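PDB 6GZB: spore germination protein GerM from Bacillus subtilis subsp. subtilis str. 168, which is of unknown biochemical function but affects both sporulation and germination. Local coordinates for residues Ala197-Val203 with Val218-Asn224; Leu248-Ser252 with Ser288-Leu292. All blocks are in the same frame, centred on the assembly; numbering follows the deposited sequence.

Contact 1: residues Ala197-Val203 with Val218-Asn224; sequences ATHPLTV and VTKRIDN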
loop_
_atom_site.group_PDB
_atom_site.type_symbol
_atom_site.label_atom_id
_atom_site.label_comp_id
_atom_site.label_asym_id
_atom_site.label_seq_id
_atom_site.Cartn_x
_atom_site.Cartn_y
_atom_site.Cartn_z
ATOM N N ALA A 197 2.582 -21.151 -10.609
ATOM C CA ALA A 197 1.449 -21.767 -9.925
ATOM C C ALA A 197 0.765 -20.802 -8.965
ATOM O O ALA A 197 -0.169 -21.191 -8.276
ATOM C CB ALA A 197 1.899 -22.997 -9.161
ATOM N N THR A 198 1.246 -19.564 -8.892
ATOM C CA THR A 198 0.704 -18.599 -7.945
ATOM C C THR A 198 0.490 -17.255 -8.613
ATOM O O THR A 198 1.052 -16.977 -9.672
ATOM C CB THR A 198 1.634 -18.395 -6.737
ATOM O OG1 THR A 198 2.884 -17.863 -7.177
ATOM C CG2 THR A 198 1.873 -19.693 -5.998
ATOM N N HIS A 199 -0.314 -16.410 -7.978
ATOM C CA HIS A 199 -0.500 -15.044 -8.457
ATOM C C HIS A 199 -0.325 -14.076 -7.290
ATOM O O HIS A 199 -0.523 -14.448 -6.135
ATOM C CB HIS A 199 -1.882 -14.874 -9.092
ATOM C CG HIS A 199 -3.008 -15.351 -8.228
ATOM N ND1 HIS A 199 -3.834 -14.490 -7.533
ATOM C CD2 HIS A 199 -3.436 -16.598 -7.934
ATOM C CE1 HIS A 199 -4.735 -15.190 -6.866
ATOM N NE2 HIS A 199 -4.510 -16.472 -7.083
ATOM N N PRO A 200 0.086 -12.840 -7.590
ATOM C CA PRO A 200 0.365 -11.853 -6.557
ATOM C C PRO A 200 -0.917 -11.302 -5.956
ATOM O O PRO A 200 -1.902 -11.109 -6.664
ATOM C CB PRO A 200 1.109 -10.751 -7.320
ATOM C CG PRO A 200 0.551 -10.838 -8.701
ATOM C CD PRO A 200 0.330 -12.306 -8.942
ATOM N N LEU A 201 -0.883 -11.024 -4.657
ATOM C CA LEU A 201 -1.989 -10.360 -3.993
ATOM C C LEU A 201 -1.437 -9.536 -2.839
ATOM O O LEU A 201 -0.668 -10.038 -2.013
ATOM C CB LEU A 201 -2.987 -11.390 -3.458
ATOM C CG LEU A 201 -4.336 -10.823 -3.004
ATOM C CD1 LEU A 201 -5.149 -10.367 -4.209
ATOM C CD2 LEU A 201 -5.102 -11.839 -2.167
ATOM N N THR A 202 -1.841 -8.275 -2.784
ATOM C CA THR A 202 -1.370 -7.368 -1.757
ATOM C C THR A 202 -2.235 -7.464 -0.521
ATOM O O THR A 202 -3.470 -7.468 -0.602
ATOM C CB THR A 202 -1.335 -5.931 -2.276
ATOM O OG1 THR A 202 -0.310 -5.840 -3.269
ATOM C CG2 THR A 202 -1.038 -4.945 -1.150
ATOM N N VAL A 203 -1.565 -7.623 0.616
ATOM C CA VAL A 203 -2.220 -7.787 1.911
ATOM C C VAL A 203 -1.542 -6.841 2.903
ATOM O O VAL A 203 -0.315 -6.708 2.910
ATOM C CB VAL A 203 -2.062 -9.242 2.393
ATOM C CG1 VAL A 203 -2.561 -9.422 3.813
ATOM C CG2 VAL A 203 -2.778 -10.190 1.442
ATOM N N VAL A 218 2.033 -5.843 1.658
ATOM C CA VAL A 218 2.986 -6.869 1.260
ATOM C C VAL A 218 2.343 -7.722 0.169
ATOM O O VAL A 218 1.223 -8.211 0.324
ATOM C CB VAL A 218 3.351 -7.769 2.459
ATOM C CG1 VAL A 218 4.170 -8.955 2.012
ATOM C CG2 VAL A 218 4.106 -6.971 3.513
ATOM N N THR A 219 3.046 -7.890 -0.945
ATOM C CA THR A 219 2.557 -8.753 -2.023
ATOM C C THR A 219 2.909 -10.215 -1.743
ATOM O O THR A 219 4.076 -10.586 -1.695
ATOM C CB THR A 219 3.153 -8.348 -3.373
ATOM O OG1 THR A 219 2.852 -6.972 -3.635
ATOM C CG2 THR A 219 2.577 -9.208 -4.482
ATOM N N LYS A 220 1.886 -11.028 -1.525
ATOM C CA LYS A 220 2.063 -12.445 -1.265
ATOM C C LYS A 220 1.766 -13.254 -2.526
ATOM O O LYS A 220 1.203 -12.730 -3.490
ATOM C CB LYS A 220 1.114 -12.876 -0.150
ATOM C CG LYS A 220 1.249 -12.019 1.097
ATOM C CD LYS A 220 0.627 -12.699 2.297
ATOM C CE LYS A 220 1.583 -13.711 2.892
ATOM N NZ LYS A 220 1.252 -14.004 4.312
ATOM N N ARG A 221 2.162 -14.524 -2.514
ATOM C CA ARG A 221 1.837 -15.439 -3.601
ATOM C C ARG A 221 0.633 -16.273 -3.200
ATOM O O ARG A 221 0.655 -16.945 -2.184
ATOM C CB ARG A 221 3.024 -16.360 -3.908
ATOM C CG ARG A 221 4.312 -15.662 -4.304
ATOM C CD ARG A 221 4.117 -14.611 -5.394
ATOM N NE ARG A 221 3.621 -15.161 -6.653
ATOM C CZ ARG A 221 3.668 -14.524 -7.822
ATOM N NH1 ARG A 221 4.192 -13.309 -7.902
ATOM N NH2 ARG A 221 3.188 -15.105 -8.918
ATOM N N ILE A 222 -0.426 -16.213 -3.996
ATOM C CA ILE A 222 -1.622 -17.009 -3.749
ATOM C C ILE A 222 -1.712 -18.145 -4.781
ATOM O O ILE A 222 -1.526 -17.916 -5.981
ATOM C CB ILE A 222 -2.890 -16.142 -3.884
ATOM C CG1 ILE A 222 -2.774 -14.849 -3.074
ATOM C CG2 ILE A 222 -4.125 -16.934 -3.488
ATOM C CD1 ILE A 222 -2.582 -15.059 -1.587
ATOM N N ASP A 223 -2.045 -19.348 -4.320
ATOM C CA ASP A 223 -2.228 -20.492 -5.208
ATOM C C ASP A 223 -3.276 -20.204 -6.272
ATOM O O ASP A 223 -4.343 -19.670 -5.982
ATOM C CB ASP A 223 -2.632 -21.739 -4.420
ATOM C CG ASP A 223 -1.449 -22.420 -3.760
ATOM O OD1 ASP A 223 -0.318 -22.290 -4.280
ATOM O OD2 ASP A 223 -1.648 -23.080 -2.717
ATOM N N ASN A 224 -2.962 -20.555 -7.514
ATOM C CA ASN A 224 -3.830 -20.242 -8.636
ATOM C C ASN A 224 -5.128 -21.044 -8.596
ATOM O O ASN A 224 -6.116 -20.679 -9.229
ATOM C CB ASN A 224 -3.094 -20.487 -9.954
ATOM C CG ASN A 224 -2.145 -19.371 -10.288
ATOM O OD1 ASN A 224 -2.161 -18.329 -9.637
ATOM N ND2 ASN A 224 -1.332 -19.560 -11.326
HETATM O O HOH W 1 0.352 -17.200 -12.106
#

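Contact 2: residues Leu248-Ser252 with Ser288-Leu292; sequences LTDFS and SSEVL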
loop_
_atom_site.group_PDB
_atom_site.type_symbol
_atom_site.label_atom_id
_atom_site.label_comp_id
_atom_site.label_asym_id
_atom_site.label_seq_id
_atom_site.Cartn_x
_atom_site.Cartn_y
_atom_site.Cartn_z
ATOM N N LEU A 248 3.145 -7.605 12.374
ATOM C CA LEU A 248 2.233 -8.390 13.166
ATOM C C LEU A 248 0.859 -8.413 12.550
ATOM O O LEU A 248 0.582 -7.711 11.615
ATOM C CB LEU A 248 2.159 -7.826 14.553
ATOM C CG LEU A 248 2.633 -6.393 14.667
ATOM C CD1 LEU A 248 1.886 -5.791 15.806
ATOM C CD2 LEU A 248 4.118 -6.206 14.905
ATOM N N THR A 249 0.007 -9.266 13.067
ATOM C CA THR A 249 -1.384 -9.346 12.641
ATOM C C THR A 249 -2.206 -9.287 13.912
ATOM O O THR A 249 -1.782 -9.779 14.926
ATOM C CB THR A 249 -1.724 -10.644 11.861
ATOM O OG1 THR A 249 -2.872 -10.446 11.046
ATOM C CG2 THR A 249 -2.025 -11.741 12.771
ATOM N N ASP A 250 -3.353 -8.632 13.876
ATOM C CA ASP A 250 -4.181 -8.624 15.044
ATOM C C ASP A 250 -5.260 -9.665 14.868
ATOM O O ASP A 250 -6.129 -9.764 15.671
ATOM C CB ASP A 250 -4.759 -7.252 15.344
ATOM C CG ASP A 250 -5.232 -7.108 16.798
ATOM O OD1 ASP A 250 -4.560 -7.604 17.705
ATOM O OD2 ASP A 250 -6.273 -6.500 17.051
ATOM N N PHE A 251 -5.176 -10.452 13.814
ATOM C CA PHE A 251 -6.140 -11.521 13.561
ATOM C C PHE A 251 -5.825 -12.729 14.421
ATOM O O PHE A 251 -4.668 -13.086 14.594
ATOM C CB PHE A 251 -6.109 -11.957 12.097
ATOM C CG PHE A 251 -6.842 -11.039 11.176
ATOM C CD1 PHE A 251 -6.337 -9.783 10.878
ATOM C CD2 PHE A 251 -7.974 -11.467 10.529
ATOM C CE1 PHE A 251 -6.995 -8.945 9.996
ATOM C CE2 PHE A 251 -8.649 -10.628 9.668
ATOM C CZ PHE A 251 -8.152 -9.371 9.392
ATOM N N SER A 252 -6.866 -13.399 14.897
ATOM C CA SER A 252 -6.728 -14.765 15.366
ATOM C C SER A 252 -6.558 -15.684 14.165
ATOM O O SER A 252 -7.191 -15.485 13.134
ATOM C CB SER A 252 -7.960 -15.185 16.182
ATOM O OG SER A 252 -8.200 -16.581 16.066
ATOM N N SER A 288 -11.583 -5.267 16.334
ATOM C CA SER A 288 -10.569 -4.260 16.602
ATOM C C SER A 288 -10.340 -3.392 15.370
ATOM O O SER A 288 -10.589 -3.809 14.240
ATOM C CB SER A 288 -9.257 -4.923 17.024
ATOM O OG SER A 288 -8.490 -5.297 15.903
ATOM N N SER A 289 -9.910 -2.165 15.608
ATOM C CA SER A 289 -9.588 -1.233 14.546
ATOM C C SER A 289 -8.509 -1.772 13.612
ATOM O O SER A 289 -8.507 -1.467 12.422
ATOM C CB SER A 289 -9.112 0.079 15.156
ATOM O OG SER A 289 -10.207 0.951 15.353
ATOM N N GLU A 290 -7.555 -2.500 14.182
ATOM C CA GLU A 290 -6.436 -3.023 13.430
ATOM C C GLU A 290 -6.917 -4.090 12.455
ATOM O O GLU A 290 -6.463 -4.156 11.318
ATOM C CB GLU A 290 -5.389 -3.626 14.377
ATOM C CG GLU A 290 -4.607 -2.580 15.156
ATOM C CD GLU A 290 -5.342 -2.065 16.382
ATOM O OE1 GLU A 290 -6.437 -2.579 16.693
ATOM O OE2 GLU A 290 -4.837 -1.118 17.013
ATOM N N VAL A 291 -7.824 -4.937 12.924
ATOM C CA VAL A 291 -8.394 -5.972 12.088
ATOM C C VAL A 291 -9.244 -5.356 10.975
ATOM O O VAL A 291 -9.059 -5.668 9.794
ATOM C CB VAL A 291 -9.238 -6.950 12.920
ATOM C CG1 VAL A 291 -10.163 -7.748 12.028
ATOM C CG2 VAL A 291 -8.338 -7.883 13.720
ATOM N N LEU A 292 -10.113 -4.420 11.349
ATOM C CA LEU A 292 -11.000 -3.774 10.394
ATOM C C LEU A 292 -10.250 -2.958 9.338
ATOM O O LEU A 292 -10.540 -3.070 8.151
ATOM C CB LEU A 292 -11.994 -2.878 11.126
ATOM C CG LEU A 292 -13.114 -2.277 10.284
ATOM C CD1 LEU A 292 -13.938 -3.376 9.623
ATOM C CD2 LEU A 292 -13.984 -1.381 11.153
#

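Contact 1: residues Ala197-Val203 with Val218-Asn224
T198-V203 and V218-D223 pair as antiparallel strands whose segment axes approach to 4.3 Å and run at 139° to each other, a strongly twisted ladder. H199-I222, L201-K220 and V203-V218 are the hydrogen-bonded pairs, each closed by two backbone bonds; that from I222 N to H199 O is 2.8 Å long and nearly straight. T198-D223, P200-R221 and T202-T219 are the non-hydrogen-bonded pairs between them, and beyond the last rung N224 N still reaches A197 O.

On the face bearing P200, T202, T219 and R221, the R221 side chain reaches across to the partner strand. Bends at chi2 and chi3 (-49° and -62°) bring its guanidinium over P200 N and turn NE edge-on to T198 OG1, 2.8 Å away and close to the guanidinium plane. NH2 adds weak bonds to T198 O and OG1, and D194 O also bonds that hydroxyl. A leucine in place of R221 would probably leave T198 OG1 and O without these donors and remove the flat group lying over P200 N. Further along, T219 CG2 meets P200 CB at 3.5 Å, while T219 OG1, bonded to I185 N, makes only a weak bond to T202 OG1.

The other face carries H199, L201, V203, V218, K220 and I222. I222 CB lies over the imidazole, 3.8 Å from its centroid, a CH-pi contact, and I222 CG1 presses tightly on L201 CB at 3.5 Å. K220 leads its amine away to Y205 and a salt bridge with E236. I222 and V203 also touch helix 229-239, which packs on this face of the two-stranded beta hairpin formed by strands 198-208 and 213-223.

Contact 2: residues Leu248-Ser252 with Ser288-Leu292
D250 and S288 make the polar part of the contact. With its CG anti to the backbone N (chi1 -160°), D250 extends its carboxylate to the serine, whose OG donates to OD2 at 2.8 Å. The lone pair used is the anti one, on the side away from OD1. The same serine oxygen accepts from V291 N at 3.1 Å, with an N-H...O angle of 162°. S288 is therefore the N-cap of helix 289-299, and its hydroxyl relays between the first turn and the loop: it receives from the helix and gives to the aspartate. A carboxylate beside a helix N-terminus is probably favoured by the helix dipole. Against this, E290 OE1 stands 3.9 Å from D250 OD2, a like-charge approach that may raise the proton affinity of either group.

Van der Waals contacts make up the rest. The CB atoms of D250 and E290 meet at 3.8 Å. V291 divides its branches between two neighbours: CG2 rests on the backbone of D250, 3.5 Å from its carbonyl O, and CG1 sits over one face of the F251 ring. That methyl is 4.0 Å from the ring centroid and 24° off the normal, displaced toward the rim near CZ, so the contact is CH-pi.

F251 also touches S294 and I295 one turn farther along helix 289-299, and V291 reaches I276. Earlier in the loop, T249 bonds through OG1 to L237 O of helix 229-239, while L248 and E290 both touch L206 of strand 198-208. The loop thus bridges the two helices, with that hairpin strand close by.

In the fold
Contacts 1 and 2 follow one another along the chain, the first closing before the second opens. Their centres lie about 20 Å apart and their nearest atoms about 7 Å, so they do not touch directly. Two elements connect them, each through one residue. Strand 198-208, whose first half builds contact 1, runs on to L206, which lies against contact 2. Helix 229-239, packed on the hairpin face that bears I222, supplies L237, placed between V203 of contact 1 and T249 of the loop in contact 2. Both probably belong to the second of the tandem GerMN domains, where one builds the hairpin and the other ties a loop to helix 289-299.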